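Local coordinates for protein acid phosphatase (Mycobacterium tuberculosis, PDB 2A6P) that hydrolyses phosphate monoesters with broad specificity, among them fructose 1,6-bisphosphate, and can thereby sustain gluconeogenesis, while showing negligible phosphoglycerate mutase activity, at residues P109-V113 against W114-C118; L168-G171 against S172-A175; A175-T178 against A179-G182. All coordinates share one frame; numbering follows the deposited sequence.

Interaction 1: P109-V113 against W114-C118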
loop_
_atom_site.group_PDB
_atom_site.type_symbol
_atom_site.label_atom_id
_atom_site.label_comp_id
_atom_site.label_asym_id
_atom_site.label_seq_id
_atom_site.Cartn_x
_atom_site.Cartn_y
_atom_site.Cartn_z
ATOM N N PRO A 109 -17.671 -9.400 -19.947
ATOM C CA PRO A 109 -16.254 -9.316 -20.328
ATOM C C PRO A 109 -15.395 -8.221 -19.701
ATOM O O PRO A 109 -14.195 -8.411 -19.522
ATOM C CB PRO A 109 -16.317 -9.201 -21.847
ATOM C CG PRO A 109 -17.488 -10.083 -22.172
ATOM C CD PRO A 109 -18.507 -9.633 -21.141
ATOM N N ASP A 110 -15.996 -7.087 -19.366
ATOM C CA ASP A 110 -15.240 -5.987 -18.770
ATOM C C ASP A 110 -15.532 -5.787 -17.278
ATOM O O ASP A 110 -15.139 -4.767 -16.693
ATOM C CB ASP A 110 -15.544 -4.694 -19.522
ATOM C CG ASP A 110 -17.021 -4.354 -19.512
ATOM O OD1 ASP A 110 -17.848 -5.269 -19.742
ATOM O OD2 ASP A 110 -17.362 -3.172 -19.290
ATOM N N TRP A 111 -16.206 -6.761 -16.668
ATOM C CA TRP A 111 -16.575 -6.676 -15.253
ATOM C C TRP A 111 -15.463 -6.526 -14.210
ATOM O O TRP A 111 -14.426 -7.194 -14.263
ATOM C CB TRP A 111 -17.409 -7.893 -14.855
ATOM C CG TRP A 111 -17.924 -7.827 -13.437
ATOM C CD1 TRP A 111 -19.079 -7.225 -13.003
ATOM C CD2 TRP A 111 -17.297 -8.375 -12.272
ATOM N NE1 TRP A 111 -19.207 -7.370 -11.637
ATOM C CE2 TRP A 111 -18.126 -8.069 -11.165
ATOM C CE3 TRP A 111 -16.113 -9.093 -12.054
ATOM C CZ2 TRP A 111 -17.806 -8.460 -9.858
ATOM C CZ3 TRP A 111 -15.795 -9.481 -10.755
ATOM C CH2 TRP A 111 -16.640 -9.163 -9.673
ATOM N N LEU A 112 -15.714 -5.629 -13.259
ATOM C CA LEU A 112 -14.852 -5.375 -12.105
ATOM C C LEU A 112 -15.908 -5.014 -11.080
ATOM O O LEU A 112 -16.803 -4.223 -11.373
ATOM C CB LEU A 112 -13.929 -4.173 -12.295
ATOM C CG LEU A 112 -12.593 -4.317 -13.027
ATOM C CD1 LEU A 112 -11.910 -2.952 -13.032
ATOM C CD2 LEU A 112 -11.696 -5.372 -12.359
ATOM N N VAL A 113 -15.833 -5.595 -9.893
ATOM C CA VAL A 113 -16.838 -5.289 -8.894
ATOM C C VAL A 113 -16.857 -3.788 -8.626
ATOM O O VAL A 113 -17.911 -3.202 -8.381
ATOM C CB VAL A 113 -16.573 -6.072 -7.580
ATOM C CG1 VAL A 113 -15.226 -5.673 -6.983
ATOM C CG2 VAL A 113 -17.711 -5.830 -6.593
ATOM N N TRP A 114 -15.681 -3.174 -8.720
ATOM C CA TRP A 114 -15.489 -1.745 -8.459
ATOM C C TRP A 114 -16.248 -0.768 -9.345
ATOM O O TRP A 114 -16.571 0.347 -8.916
ATOM C CB TRP A 114 -13.997 -1.410 -8.532
ATOM C CG TRP A 114 -13.221 -2.311 -7.678
ATOM C CD1 TRP A 114 -12.491 -3.398 -8.070
ATOM C CD2 TRP A 114 -13.189 -2.290 -6.249
ATOM N NE1 TRP A 114 -12.010 -4.062 -6.962
ATOM C CE2 TRP A 114 -12.425 -3.403 -5.832
ATOM C CE3 TRP A 114 -13.736 -1.437 -5.278
ATOM C CZ2 TRP A 114 -12.199 -3.690 -4.480
ATOM C CZ3 TRP A 114 -13.508 -1.721 -3.934
ATOM C CH2 TRP A 114 -12.746 -2.841 -3.548
ATOM N N THR A 115 -16.521 -1.178 -10.579
ATOM C CA THR A 115 -17.227 -0.324 -11.521
ATOM C C THR A 115 -18.645 -0.826 -11.849
ATOM O O THR A 115 -19.545 -0.026 -12.135
ATOM C CB THR A 115 -16.417 -0.207 -12.821
ATOM O OG1 THR A 115 -16.136 -1.522 -13.320
ATOM C CG2 THR A 115 -15.100 0.515 -12.563
ATOM N N HIS A 116 -18.852 -2.141 -11.790
ATOM C CA HIS A 116 -20.162 -2.705 -12.118
ATOM C C HIS A 116 -21.072 -3.045 -10.942
ATOM O O HIS A 116 -22.280 -2.792 -10.983
ATOM C CB HIS A 116 -19.999 -3.972 -12.957
ATOM C CG HIS A 116 -19.196 -3.782 -14.205
ATOM N ND1 HIS A 116 -19.448 -4.489 -15.360
ATOM C CD2 HIS A 116 -18.138 -2.983 -14.475
ATOM C CE1 HIS A 116 -18.583 -4.130 -16.291
ATOM N NE2 HIS A 116 -17.777 -3.218 -15.780
ATOM N N GLY A 117 -20.505 -3.628 -9.894
ATOM C CA GLY A 117 -21.335 -4.017 -8.774
ATOM C C GLY A 117 -21.848 -5.423 -9.063
ATOM O O GLY A 117 -21.377 -6.079 -10.004
ATOM N N CYS A 118 -22.823 -5.888 -8.285
ATOM C CA CYS A 118 -23.348 -7.235 -8.472
ATOM C C CYS A 118 -24.865 -7.274 -8.622
ATOM O O CYS A 118 -25.593 -6.659 -7.845
ATOM C CB CYS A 118 -22.935 -8.116 -7.290
ATOM S SG CYS A 118 -21.161 -8.096 -6.933
HETATM O O HOH W 1 -14.681 -2.372 -15.623
#
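Trp-111, in the loop before a short helix, meets His-116 near that helix's end. The indole NE1 donates to Gly-117 O at 3.0 Å, in a nearly straight bond (172° at the hydrogen) that lies almost in the ring plane. Trp-111 CG stands anti to the backbone N (chi1 -175°), and the indole reaches this carbonyl with its NE1 edge. The same residue lays its CA over one face of the imidazole in a CH-pi contact, and the two rings form an offset edge-to-face pair, the Trp-111 edge toward the His-116 face with the planes at 75°. Leu-112 O is gripped twice, accepting His-116 N at 3.0 Å and, less directly, Thr-115 N at 3.2 Å. Gly-117 N reaches Val-113 O in a weak bond. One water gathers polar atoms of the turn: it donates to Asp-110 O at 2.7 Å and is also hydrogen-bonded to Thr-115 OG1 at 2.9 Å and His-116 NE2 at 3.2 Å. Val-113 CG1 makes a CH-pi contact over one face of the Trp-114 indole, 3.6 Å from the centroid of its five-membered ring. The side chain of Trp-114 comes to about 7 Å from that of Glu-90, the probable proton donor/acceptor. The whole is a short, weakly bonded helix, after which Gly-117 leaves helical geometry with positive phi, near the catalytic pocket of a histidine phosphatase.

Interaction 2: L168-G171 against S172-A175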
loop_
_atom_site.group_PDB
_atom_site.type_symbol
_atom_site.label_atom_id
_atom_site.label_comp_id
_atom_site.label_asym_id
_atom_site.label_seq_id
_atom_site.Cartn_x
_atom_site.Cartn_y
_atom_site.Cartn_z
ATOM N N LEU A 168 -14.698 5.032 -5.231
ATOM C CA LEU A 168 -14.632 3.607 -4.931
ATOM C C LEU A 168 -14.105 2.802 -6.105
ATOM O O LEU A 168 -13.584 1.699 -5.935
ATOM C CB LEU A 168 -16.013 3.091 -4.524
ATOM C CG LEU A 168 -16.075 2.187 -3.291
ATOM C CD1 LEU A 168 -17.192 1.169 -3.489
ATOM C CD2 LEU A 168 -14.755 1.487 -3.089
ATOM N N ALA A 169 -14.251 3.352 -7.303
ATOM C CA ALA A 169 -13.767 2.676 -8.504
ATOM C C ALA A 169 -12.297 2.301 -8.382
ATOM O O ALA A 169 -11.849 1.351 -9.015
ATOM C CB ALA A 169 -13.963 3.575 -9.722
ATOM N N GLU A 170 -11.557 3.056 -7.568
ATOM C CA GLU A 170 -10.122 2.839 -7.379
ATOM C C GLU A 170 -9.768 1.642 -6.483
ATOM O O GLU A 170 -8.585 1.341 -6.295
ATOM C CB GLU A 170 -9.456 4.107 -6.808
ATOM C CG GLU A 170 -9.625 5.390 -7.620
ATOM C CD GLU A 170 -9.180 5.257 -9.070
ATOM O OE1 GLU A 170 -8.367 4.368 -9.388
ATOM O OE2 GLU A 170 -9.632 6.066 -9.902
ATOM N N GLY A 171 -10.776 0.967 -5.926
ATOM C CA GLY A 171 -10.499 -0.185 -5.084
ATOM C C GLY A 171 -9.742 -1.279 -5.834
ATOM O O GLY A 171 -9.134 -2.170 -5.232
ATOM N N SER A 172 -9.782 -1.208 -7.162
ATOM C CA SER A 172 -9.116 -2.172 -8.033
ATOM C C SER A 172 -7.598 -2.009 -8.002
ATOM O O SER A 172 -6.863 -2.916 -8.371
ATOM C CB SER A 172 -9.604 -1.985 -9.475
ATOM O OG SER A 172 -9.261 -0.687 -9.973
ATOM N N ARG A 173 -7.144 -0.842 -7.549
ATOM C CA ARG A 173 -5.719 -0.513 -7.491
ATOM C C ARG A 173 -4.979 -0.956 -6.228
ATOM O O ARG A 173 -3.778 -0.700 -6.100
ATOM C CB ARG A 173 -5.548 0.995 -7.659
ATOM C CG ARG A 173 -6.275 1.562 -8.868
ATOM C CD ARG A 173 -5.743 0.949 -10.163
ATOM N NE ARG A 173 -6.341 1.561 -11.351
ATOM C CZ ARG A 173 -5.827 1.469 -12.573
ATOM N NH1 ARG A 173 -4.703 0.785 -12.763
ATOM N NH2 ARG A 173 -6.424 2.065 -13.599
ATOM N N PHE A 174 -5.673 -1.620 -5.307
ATOM C CA PHE A 174 -5.051 -2.060 -4.067
ATOM C C PHE A 174 -5.293 -3.534 -3.775
ATOM O O PHE A 174 -6.439 -3.974 -3.732
ATOM C CB PHE A 174 -5.582 -1.244 -2.884
ATOM C CG PHE A 174 -5.551 0.242 -3.106
ATOM C CD1 PHE A 174 -6.728 0.946 -3.381
ATOM C CD2 PHE A 174 -4.350 0.936 -3.062
ATOM C CE1 PHE A 174 -6.714 2.323 -3.610
ATOM C CE2 PHE A 174 -4.314 2.321 -3.290
ATOM C CZ PHE A 174 -5.504 3.019 -3.567
ATOM N N ALA A 175 -4.220 -4.289 -3.560
ATOM C CA ALA A 175 -4.352 -5.712 -3.251
ATOM C C ALA A 175 -4.696 -5.869 -1.771
ATOM O O ALA A 175 -4.512 -4.940 -0.977
ATOM C CB ALA A 175 -3.059 -6.445 -3.561
#
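The 3-10 segment 168-173, in the loop between helix 153-163 and strand 180-187, is held by i to i+3 bonds, and at its centre Glu-170 O receives Arg-173 N at 2.9 Å. This bond is fairly straight (161° at the hydrogen). Two residues earlier, Gly-171 N donates to Leu-168 O at 2.9 Å. Ser-172 OG adds a weak bond to Ala-169 O at 3.4 Å; with the hydroxyl between its own backbone N and carbonyl carbon (chi1 63°), OG lies on the side of that carbonyl. Glu-170 and Arg-173 both bend at chi2, and their chains cross at a slant. Glu-170 OE1 touches Arg-173 CG at 3.5 Å, while the salt bridge from Glu-170 OE1 to Arg-173 NE is long, 4.0 Å, although the carboxylate and guanidinium planes differ by no more than 18°. The firmer partner of the guanidinium is elsewhere: NH1 donates to Arg-191 O of the second subunit. The ring of Phe-174 comes against the turn, with Phe-174 CE1 3.4 Å from Glu-170 O and Gly-171 CA at the ring edge. The Phe-174 side chain also packs on Phe-174 of the second subunit, so the turn contributes directly to the homodimer interface. Within its own subunit the turn rests on helix 153-163, where Arg-157 NH1 binds Gly-171 O, and Leu-168 reaches Trp-114 and helix 124-141.

Interaction 3: A175-T178 against A179-G182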
loop_
_atom_site.group_PDB
_atom_site.type_symbol
_atom_site.label_atom_id
_atom_site.label_comp_id
_atom_site.label_asym_id
_atom_site.label_seq_id
_atom_site.Cartn_x
_atom_site.Cartn_y
_atom_site.Cartn_z
ATOM N N ALA A 175 -4.220 -4.289 -3.560
ATOM C CA ALA A 175 -4.352 -5.712 -3.251
ATOM C C ALA A 175 -4.696 -5.869 -1.771
ATOM O O ALA A 175 -4.512 -4.940 -0.977
ATOM C CB ALA A 175 -3.059 -6.445 -3.561
ATOM N N MET A 176 -5.190 -7.048 -1.407
ATOM C CA MET A 176 -5.561 -7.360 -0.034
ATOM C C MET A 176 -5.678 -8.871 0.033
ATOM O O MET A 176 -6.783 -9.411 -0.010
ATOM C CB MET A 176 -6.917 -6.736 0.321
ATOM C CG MET A 176 -7.254 -6.696 1.826
ATOM S SD MET A 176 -6.465 -5.316 2.771
ATOM C CE MET A 176 -6.414 -6.027 4.415
ATOM N N PRO A 177 -4.534 -9.581 0.112
ATOM C CA PRO A 177 -4.570 -11.052 0.179
ATOM C C PRO A 177 -5.064 -11.573 1.525
ATOM O O PRO A 177 -5.189 -10.808 2.488
ATOM C CB PRO A 177 -3.120 -11.461 -0.137
ATOM C CG PRO A 177 -2.310 -10.278 0.341
ATOM C CD PRO A 177 -3.157 -9.078 -0.062
ATOM N N THR A 178 -5.360 -12.870 1.583
ATOM C CA THR A 178 -5.868 -13.486 2.808
ATOM C C THR A 178 -4.879 -13.360 3.951
ATOM O O THR A 178 -3.689 -13.610 3.792
ATOM C CB THR A 178 -6.174 -14.978 2.606
ATOM O OG1 THR A 178 -4.976 -15.662 2.233
ATOM C CG2 THR A 178 -7.224 -15.169 1.525
ATOM N N ALA A 179 -5.391 -12.981 5.113
ATOM C CA ALA A 179 -4.575 -12.810 6.311
ATOM C C ALA A 179 -3.561 -11.685 6.175
ATOM O O ALA A 179 -2.529 -11.701 6.842
ATOM C CB ALA A 179 -3.858 -14.119 6.658
ATOM N N SER A 180 -3.849 -10.710 5.316
ATOM C CA SER A 180 -2.947 -9.574 5.138
ATOM C C SER A 180 -3.452 -8.347 5.914
ATOM O O SER A 180 -4.648 -8.218 6.205
ATOM C CB SER A 180 -2.809 -9.231 3.655
ATOM O OG SER A 180 -4.009 -8.692 3.134
ATOM N N ILE A 181 -2.526 -7.453 6.236
ATOM C CA ILE A 181 -2.818 -6.241 6.989
ATOM C C ILE A 181 -2.518 -4.955 6.203
ATOM O O ILE A 181 -1.492 -4.847 5.529
ATOM C CB ILE A 181 -1.987 -6.215 8.314
ATOM C CG1 ILE A 181 -2.349 -7.427 9.189
ATOM C CG2 ILE A 181 -2.206 -4.898 9.065
ATOM C CD1 ILE A 181 -1.433 -7.595 10.395
ATOM N N GLY A 182 -3.446 -4.003 6.281
ATOM C CA GLY A 182 -3.274 -2.708 5.643
ATOM C C GLY A 182 -3.366 -1.711 6.790
ATOM O O GLY A 182 -4.123 -1.968 7.732
HETATM O O HOH W 2 -3.356 -5.688 1.982
#
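Pro-177 O is gripped by two donors of Ser-180: OG at 2.5 Å, a very short bond whose exact length is doubtful, and the backbone N in a weak bond at 3.1 Å. The latter closes a type II beta turn from Pro-177 to Ser-180, leading into strand 180-187 of the central sheet. Ala-179 occupies the third position of the turn with positive phi (65°), as that turn type requires. Ser-180 OG lies between its own backbone N and carbonyl carbon (chi1 69°), which swings it back over the turn, where it also lies 3.3 Å from Pro-177 CD. A water bridges the two sides, donating to Ser-180 OG and to Ala-175 O. The turn borders the active site: the side chain of Thr-178 is about 5 Å from that of His-18, the inferred phosphohistidine, and a sulfate, probably from the crystallisation liquor, is about as close. Arg-17 NH1 binds Met-176 O, and backbone bonds of Ala-179 with His-18 and Ser-180 with Arg-17 join the turn to the chain around strand 13-17. Met-176, bent at chi2, brings its terminal methyl CE to 3.3 Å from Ser-180 O.

In the fold
From the N terminus, the chain first meets interaction 1, where a short turn follows helix 101-105 and ends at a glycine before helix 124-141. Strand 147-151 and helix 153-163 then lead to interaction 2, a 3-10 turn lying against the first: Trp-114 packs on the backbone of 168-171 and on Ser-172, with Trp-114 CE2 3.4 Å from Gly-171 C. Interaction 3 follows directly, sharing Ala-175. Each contact joins adjacent segments, so none closes a long loop, and they neither nest nor cross. Interaction 2 joins helices 153-163 and 124-141, Trp-114 and the second subunit, while interaction 3 connects to the central sheet beside strand 13-17.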